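Local coordinates for chitooligosaccharide oxidase (Gibberella zeae, PDB 6Y0R), which oxidises the C1 hydroxyl of chitooligosaccharides to the lactone, reducing molecular oxygen to hydrogen peroxide with the aid of a bicovalently bound FAD, at residues V194-S198 with K199-S203; L240-D243 with Q244-P248; E140-N143 with Q144-A148. All blocks are in the same frame, centred on the assembly; numbering follows the deposited sequence.

Interaction 1 (V194-S198 with K199-S203)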
# COMPACT_ATOMS: atom_id res chain seq x y z
N VAL A 194 -13.16 13.87 -18.15
CA VAL A 194 -11.96 14.20 -17.34
C VAL A 194 -12.33 15.28 -16.36
O VAL A 194 -12.77 16.37 -16.78
CB VAL A 194 -10.80 14.63 -18.25
CG1 VAL A 194 -9.55 14.96 -17.44
CG2 VAL A 194 -10.50 13.56 -19.27
N VAL A 195 -12.19 15.03 -15.07
CA VAL A 195 -12.52 16.04 -14.04
C VAL A 195 -11.30 16.28 -13.14
O VAL A 195 -10.45 15.38 -12.96
CB VAL A 195 -13.78 15.65 -13.25
CG1 VAL A 195 -14.92 15.34 -14.21
CG2 VAL A 195 -13.58 14.47 -12.33
N HIS A 196 -11.25 17.47 -12.59
CA HIS A 196 -10.29 17.82 -11.53
C HIS A 196 -11.03 17.76 -10.19
O HIS A 196 -12.22 18.13 -10.14
CB HIS A 196 -9.63 19.17 -11.85
CG HIS A 196 -8.64 19.57 -10.82
ND1 HIS A 196 -7.36 19.03 -10.78
CD2 HIS A 196 -8.74 20.38 -9.75
CE1 HIS A 196 -6.72 19.54 -9.75
NE2 HIS A 196 -7.53 20.36 -9.10
N CYS A 197 -10.37 17.28 -9.13
CA CYS A 197 -10.89 17.32 -7.77
C CYS A 197 -9.79 17.71 -6.77
O CYS A 197 -8.58 17.59 -7.09
CB CYS A 197 -11.62 16.02 -7.44
SG CYS A 197 -10.52 14.57 -7.32
N SER A 198 -10.23 18.21 -5.64
CA SER A 198 -9.42 18.82 -4.57
C SER A 198 -10.31 18.97 -3.34
O SER A 198 -11.48 18.60 -3.42
CB SER A 198 -8.86 20.14 -5.03
OG SER A 198 -9.91 21.09 -5.06
N LYS A 199 -9.77 19.48 -2.26
CA LYS A 199 -10.57 19.83 -1.06
C LYS A 199 -11.66 20.82 -1.48
O LYS A 199 -12.67 20.86 -0.75
CB LYS A 199 -9.69 20.36 0.07
CG LYS A 199 -8.99 19.27 0.88
CD LYS A 199 -7.76 19.78 1.62
CE LYS A 199 -6.47 19.45 0.89
NZ LYS A 199 -5.57 20.63 0.76
N THR A 200 -11.52 21.56 -2.58
CA THR A 200 -12.43 22.71 -2.89
C THR A 200 -13.20 22.50 -4.20
O THR A 200 -14.03 23.35 -4.54
CB THR A 200 -11.67 24.04 -2.93
OG1 THR A 200 -10.81 23.99 -4.07
CG2 THR A 200 -10.92 24.31 -1.64
N GLU A 201 -13.00 21.38 -4.88
CA GLU A 201 -13.62 21.10 -6.19
C GLU A 201 -13.95 19.62 -6.26
O GLU A 201 -13.00 18.81 -6.18
CB GLU A 201 -12.67 21.46 -7.33
CG GLU A 201 -13.29 21.34 -8.69
CD GLU A 201 -12.40 21.68 -9.86
OE1 GLU A 201 -11.21 21.96 -9.64
OE2 GLU A 201 -12.88 21.57 -11.01
N ASN A 202 -15.23 19.26 -6.42
CA ASN A 202 -15.63 17.83 -6.42
C ASN A 202 -15.01 17.18 -5.17
O ASN A 202 -14.42 16.06 -5.31
CB ASN A 202 -15.20 17.12 -7.70
CG ASN A 202 -15.85 17.75 -8.92
OD1 ASN A 202 -17.07 17.98 -8.90
ND2 ASN A 202 -15.06 18.08 -9.92
N SER A 203 -15.18 17.78 -4.01
CA SER A 203 -14.47 17.38 -2.77
C SER A 203 -14.92 15.98 -2.34
O SER A 203 -14.16 15.33 -1.59
CB SER A 203 -14.62 18.38 -1.68
OG SER A 203 -15.96 18.41 -1.23
O HOH W 1 -13.21 19.40 -13.42
O HOH W 2 -9.24 22.61 -7.13
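Ser-198 OG is held by two groups. Thr-200 N donates to it at 3.0 Å, two residues on, which makes an ST turn. Water 2 lies at 2.7 Å from the same OG and links it to Glu-201 OE1. The hydroxyl sits between the backbone N and the carbonyl carbon of its own residue (chi1 73°), where it meets the amide of Thr-200. The backbone closes the same turn: Ser-198 N donates to Glu-201 O at 2.9 Å, in the carbonyl plane.

A second grip joins His-196 and Asn-202, which flank this pair along the chain. Asn-202 ND2 gives a 2.8 Å bond to His-196 O, nearly along the C=O axis and in the plane of the amide. The extended Glu-201 side chain runs back to His-196 and crosses its side chain at about a right angle. OE1 meets the edge of the imidazole at CD2, at 2.9 Å. Ring and carboxylate planes are 52° apart. Water 1 accepts from the backbone N of His-196 and donates to Glu-201 OE2.

The turn leads from strand 194-197, which pairs with strand 182-188, into helix 203-212 of the FAD-binding PCMH-type region. Leu-205 and Phe-206 of that helix cover Cys-197. Asn-202 holds the N-cap position, yet its amide serves the strand and makes no capping bond. The carboxylate would probably raise the basicity of His-196 somewhat.

Interaction 2 (L240-D243 with Q244-P248)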
# COMPACT_ATOMS: atom_id res chain seq x y z
N LEU A 240 17.38 -8.84 18.35
CA LEU A 240 16.78 -9.31 19.61
C LEU A 240 16.98 -10.82 19.72
O LEU A 240 17.02 -11.49 18.68
CB LEU A 240 15.29 -8.96 19.67
CG LEU A 240 14.95 -7.47 19.75
CD1 LEU A 240 13.45 -7.26 19.66
CD2 LEU A 240 15.51 -6.86 21.03
N ASN A 241 17.04 -11.31 20.96
CA ASN A 241 17.11 -12.75 21.27
C ASN A 241 15.98 -13.03 22.25
O ASN A 241 16.23 -13.22 23.45
CB ASN A 241 18.52 -13.07 21.79
CG ASN A 241 18.72 -14.54 22.05
OD1 ASN A 241 18.10 -15.39 21.42
ND2 ASN A 241 19.57 -14.84 23.02
N TRP A 242 14.76 -13.05 21.73
CA TRP A 242 13.54 -13.24 22.52
C TRP A 242 13.06 -14.68 22.41
O TRP A 242 13.34 -15.34 21.39
CB TRP A 242 12.46 -12.25 22.07
CG TRP A 242 12.73 -10.84 22.49
CD1 TRP A 242 13.68 -10.37 23.35
CD2 TRP A 242 11.92 -9.70 22.13
NE1 TRP A 242 13.59 -9.00 23.48
CE2 TRP A 242 12.49 -8.56 22.76
CE3 TRP A 242 10.79 -9.53 21.34
CZ2 TRP A 242 11.96 -7.29 22.60
CZ3 TRP A 242 10.26 -8.26 21.19
CH2 TRP A 242 10.83 -7.16 21.82
N ASP A 243 12.32 -15.10 23.41
CA ASP A 243 11.59 -16.38 23.40
C ASP A 243 10.22 -16.13 24.01
O ASP A 243 9.81 -14.96 24.26
CB ASP A 243 12.39 -17.47 24.11
CG ASP A 243 12.74 -17.17 25.56
OD1 ASP A 243 12.11 -16.27 26.15
OD2 ASP A 243 13.64 -17.86 26.09
N GLN A 244 9.50 -17.21 24.30
CA GLN A 244 8.11 -17.11 24.79
C GLN A 244 8.08 -16.35 26.12
O GLN A 244 7.10 -15.64 26.36
CB GLN A 244 7.54 -18.53 24.74
CG GLN A 244 6.06 -18.62 25.03
CD GLN A 244 5.49 -19.95 24.59
OE1 GLN A 244 6.22 -20.91 24.33
NE2 GLN A 244 4.18 -20.00 24.47
N ASN A 245 9.15 -16.37 26.94
CA ASN A 245 9.17 -15.66 28.25
C ASN A 245 9.42 -14.16 28.12
O ASN A 245 9.01 -13.43 29.03
CB ASN A 245 10.25 -16.20 29.19
CG ASN A 245 9.97 -17.62 29.63
OD1 ASN A 245 8.88 -17.93 30.10
ND2 ASN A 245 10.94 -18.49 29.46
N THR A 246 10.16 -13.69 27.10
CA THR A 246 10.63 -12.30 27.01
C THR A 246 9.87 -11.56 25.92
O THR A 246 9.76 -10.35 26.05
CB THR A 246 12.13 -12.24 26.76
OG1 THR A 246 12.51 -13.08 25.67
CG2 THR A 246 12.90 -12.71 27.99
N ALA A 247 9.35 -12.27 24.91
CA ALA A 247 8.73 -11.56 23.75
C ALA A 247 7.46 -10.81 24.15
O ALA A 247 7.25 -9.71 23.66
CB ALA A 247 8.46 -12.48 22.59
N PRO A 248 6.52 -11.36 24.95
CA PRO A 248 5.31 -10.58 25.24
C PRO A 248 5.58 -9.21 25.86
O PRO A 248 5.06 -8.24 25.41
CB PRO A 248 4.51 -11.50 26.18
CG PRO A 248 5.01 -12.89 25.81
CD PRO A 248 6.49 -12.72 25.52
O HOH W 3 15.00 -13.70 25.89
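Asp-243 and Thr-246 hold each other through both backbone and side chain. Asp-243 N donates to Thr-246 OG1 at 3.0 Å, and the bond is nearly straight (165° at the hydrogen). In return Thr-246 N donates to Asp-243 O at 3.1 Å, coming from above the carbonyl plane. The same oxygen takes a shorter bond from Ala-247 N at 2.8 Å, nearly end-on to the carbonyl. Two amides therefore fix Asp-243 O.

The carboxylate adds to this. With chi1 at 59° it folds over the turn, and OD1 faces the next amides. It accepts a weak bond from Asn-245 N at 3.1 Å, which gives an Asx turn, and a longer weak one from Thr-246 N. Water 3 joins Thr-246 OG1 to Asn-241 O, at 2.6 Å from the hydroxyl oxygen.

This is the turn between strand 233-239 and helix 247-260. The strand belongs to a seven-stranded antiparallel sheet, consistent with the substrate domain of this oxidase family. The bonds to Asp-243 O and OD1 thus gather the amides that come just before and at the start of the helix.

Trp-242 packs against the start of the helix. Its CE3 is 3.8 Å from Ala-247 CA, and the Ala-247 methyl is close by. Thr-246 OG1 passes near CB of the indole side chain at 3.7 Å. Leu-240 CD1 rests over one face of the ring, toward its rim. Further out, Phe-300 meets Trp-242 edge-to-face, and Tyr-276 of strand 275-283 touches it too. Ala-247 and Pro-248 pack on Val-358 of helix 351-367. The amide of Gln-244 bonds to Asn-359 of the same helix through NE2.

Interaction 3 (E140-N143 with Q144-A148)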
# COMPACT_ATOMS: atom_id res chain seq x y z
N GLU A 140 13.25 11.32 -9.12
CA GLU A 140 12.91 12.58 -9.83
C GLU A 140 12.71 13.72 -8.85
O GLU A 140 13.21 14.81 -9.11
CB GLU A 140 11.67 12.43 -10.72
CG GLU A 140 11.95 11.63 -11.97
CD GLU A 140 12.83 12.33 -13.00
OE1 GLU A 140 12.97 13.54 -12.90
OE2 GLU A 140 13.36 11.63 -13.90
N LEU A 141 12.01 13.53 -7.74
CA LEU A 141 11.80 14.65 -6.81
C LEU A 141 13.14 15.04 -6.18
O LEU A 141 13.35 16.22 -5.91
CB LEU A 141 10.76 14.27 -5.76
CG LEU A 141 9.35 14.06 -6.30
CD1 LEU A 141 8.43 13.72 -5.13
CD2 LEU A 141 8.82 15.29 -7.06
N TRP A 142 13.96 14.05 -5.86
CA TRP A 142 15.30 14.30 -5.27
C TRP A 142 16.14 15.10 -6.27
O TRP A 142 16.69 16.15 -5.88
CB TRP A 142 15.96 12.98 -4.92
CG TRP A 142 17.37 13.11 -4.43
CD1 TRP A 142 18.47 12.75 -5.14
CD2 TRP A 142 17.82 13.52 -3.13
NE1 TRP A 142 19.58 12.94 -4.38
CE2 TRP A 142 19.22 13.38 -3.14
CE3 TRP A 142 17.20 13.99 -1.97
CZ2 TRP A 142 19.99 13.77 -2.05
CZ3 TRP A 142 17.96 14.34 -0.89
CH2 TRP A 142 19.35 14.20 -0.91
N ASN A 143 16.20 14.65 -7.50
CA ASN A 143 17.12 15.28 -8.49
C ASN A 143 16.56 16.64 -8.92
O ASN A 143 17.33 17.61 -9.05
CB ASN A 143 17.32 14.37 -9.69
CG ASN A 143 18.12 13.12 -9.40
OD1 ASN A 143 18.86 13.06 -8.43
ND2 ASN A 143 18.06 12.16 -10.30
N GLN A 144 15.25 16.79 -9.08
CA GLN A 144 14.66 18.06 -9.58
C GLN A 144 14.77 19.15 -8.51
O GLN A 144 14.95 20.34 -8.88
CB GLN A 144 13.21 17.87 -10.04
CG GLN A 144 13.07 17.10 -11.34
CD GLN A 144 11.63 16.97 -11.77
OE1 GLN A 144 10.85 17.91 -11.64
NE2 GLN A 144 11.26 15.79 -12.23
N GLY A 145 14.70 18.84 -7.21
CA GLY A 145 14.59 19.89 -6.20
C GLY A 145 14.88 19.47 -4.79
O GLY A 145 14.62 20.28 -3.88
N LYS A 146 15.47 18.30 -4.56
CA LYS A 146 15.74 17.79 -3.20
C LYS A 146 14.42 17.82 -2.39
O LYS A 146 14.36 18.36 -1.27
CB LYS A 146 16.84 18.63 -2.58
CG LYS A 146 17.53 17.95 -1.44
CD LYS A 146 18.69 18.75 -0.87
CE LYS A 146 19.46 17.95 0.15
NZ LYS A 146 20.41 18.82 0.90
N ARG A 147 13.38 17.31 -3.03
CA ARG A 147 12.03 17.20 -2.45
C ARG A 147 11.70 15.71 -2.31
O ARG A 147 12.40 14.85 -2.88
CB ARG A 147 10.99 17.95 -3.28
CG ARG A 147 11.35 19.41 -3.55
CD ARG A 147 11.44 20.19 -2.28
NE ARG A 147 10.17 20.39 -1.59
CZ ARG A 147 10.00 21.21 -0.58
NH1 ARG A 147 11.03 21.92 -0.12
NH2 ARG A 147 8.82 21.35 -0.01
N ALA A 148 10.63 15.42 -1.57
CA ALA A 148 10.24 14.04 -1.25
C ALA A 148 8.74 13.99 -0.96
O ALA A 148 8.13 15.03 -0.67
CB ALA A 148 11.04 13.53 -0.07
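Helix 134-145 ends here, where the carbonyls of Leu-141 and Trp-142 accept from the amides that lead into strand 147-148. Lys-146 is the first residue to leave the helix, with positive phi (53°). Trp-142 O accepts from Lys-146 N at 2.8 Å. Leu-141 O is shared: Gly-145 N reaches it at 3.2 Å and Arg-147 N at 3.1 Å, from opposite faces of its carbonyl plane. The chain thus folds back over the last turn, and Arg-147 O comes within 3.4 Å of Leu-141 CB.

One residue earlier, Gln-144 NE2 donates to Glu-140 OE1 at 2.9 Å. The oxygen is met on its anti side, and the carboxylate and amide planes lie 67° apart. Glu-140 is bent at chi2 (-70°), which brings the carboxylate to the extended glutamine. The amide has further partners on strand 118-120: NE2 bonds to Val-118 O and OE1 to Leu-120 N. Its rotation is therefore fixed from both ends.

Trp-142 and Lys-146 lie side by side and point the same way. Lys-146 CG is 3.7 Å from Trp-142 CZ3, so the aliphatic part of the lysine runs alongside the six-membered ring. Lys-146 NZ then makes a salt bridge with Glu-231, and Arg-147 NE bonds to Thr-226. Lys-146, in the left-handed helical conformation, ends helix 134-145 and lets the chain enter strand 147-148, which pairs with strand 218-228 in the PCMH-type FAD-binding fold.

From the N terminus the order is interaction 3, interaction 1, interaction 2. They follow in series and none nests in or crosses another. Each closes a short local turn. Interaction 3 turns helix 134-145 into strand 147-148. Interaction 1 turns strand 194-197 into helix 203-212. Both reach the same antiparallel sheet of the FAD-binding region, where strands 147-148 and 182-188 each pair with strand 218-228. Their centres are about 26 Å apart. Interaction 2 joins strand 233-239 of the seven-stranded sheet to helix 247-260. It lies across the centre of the chain from interaction 1, with about 50 Å between their centres.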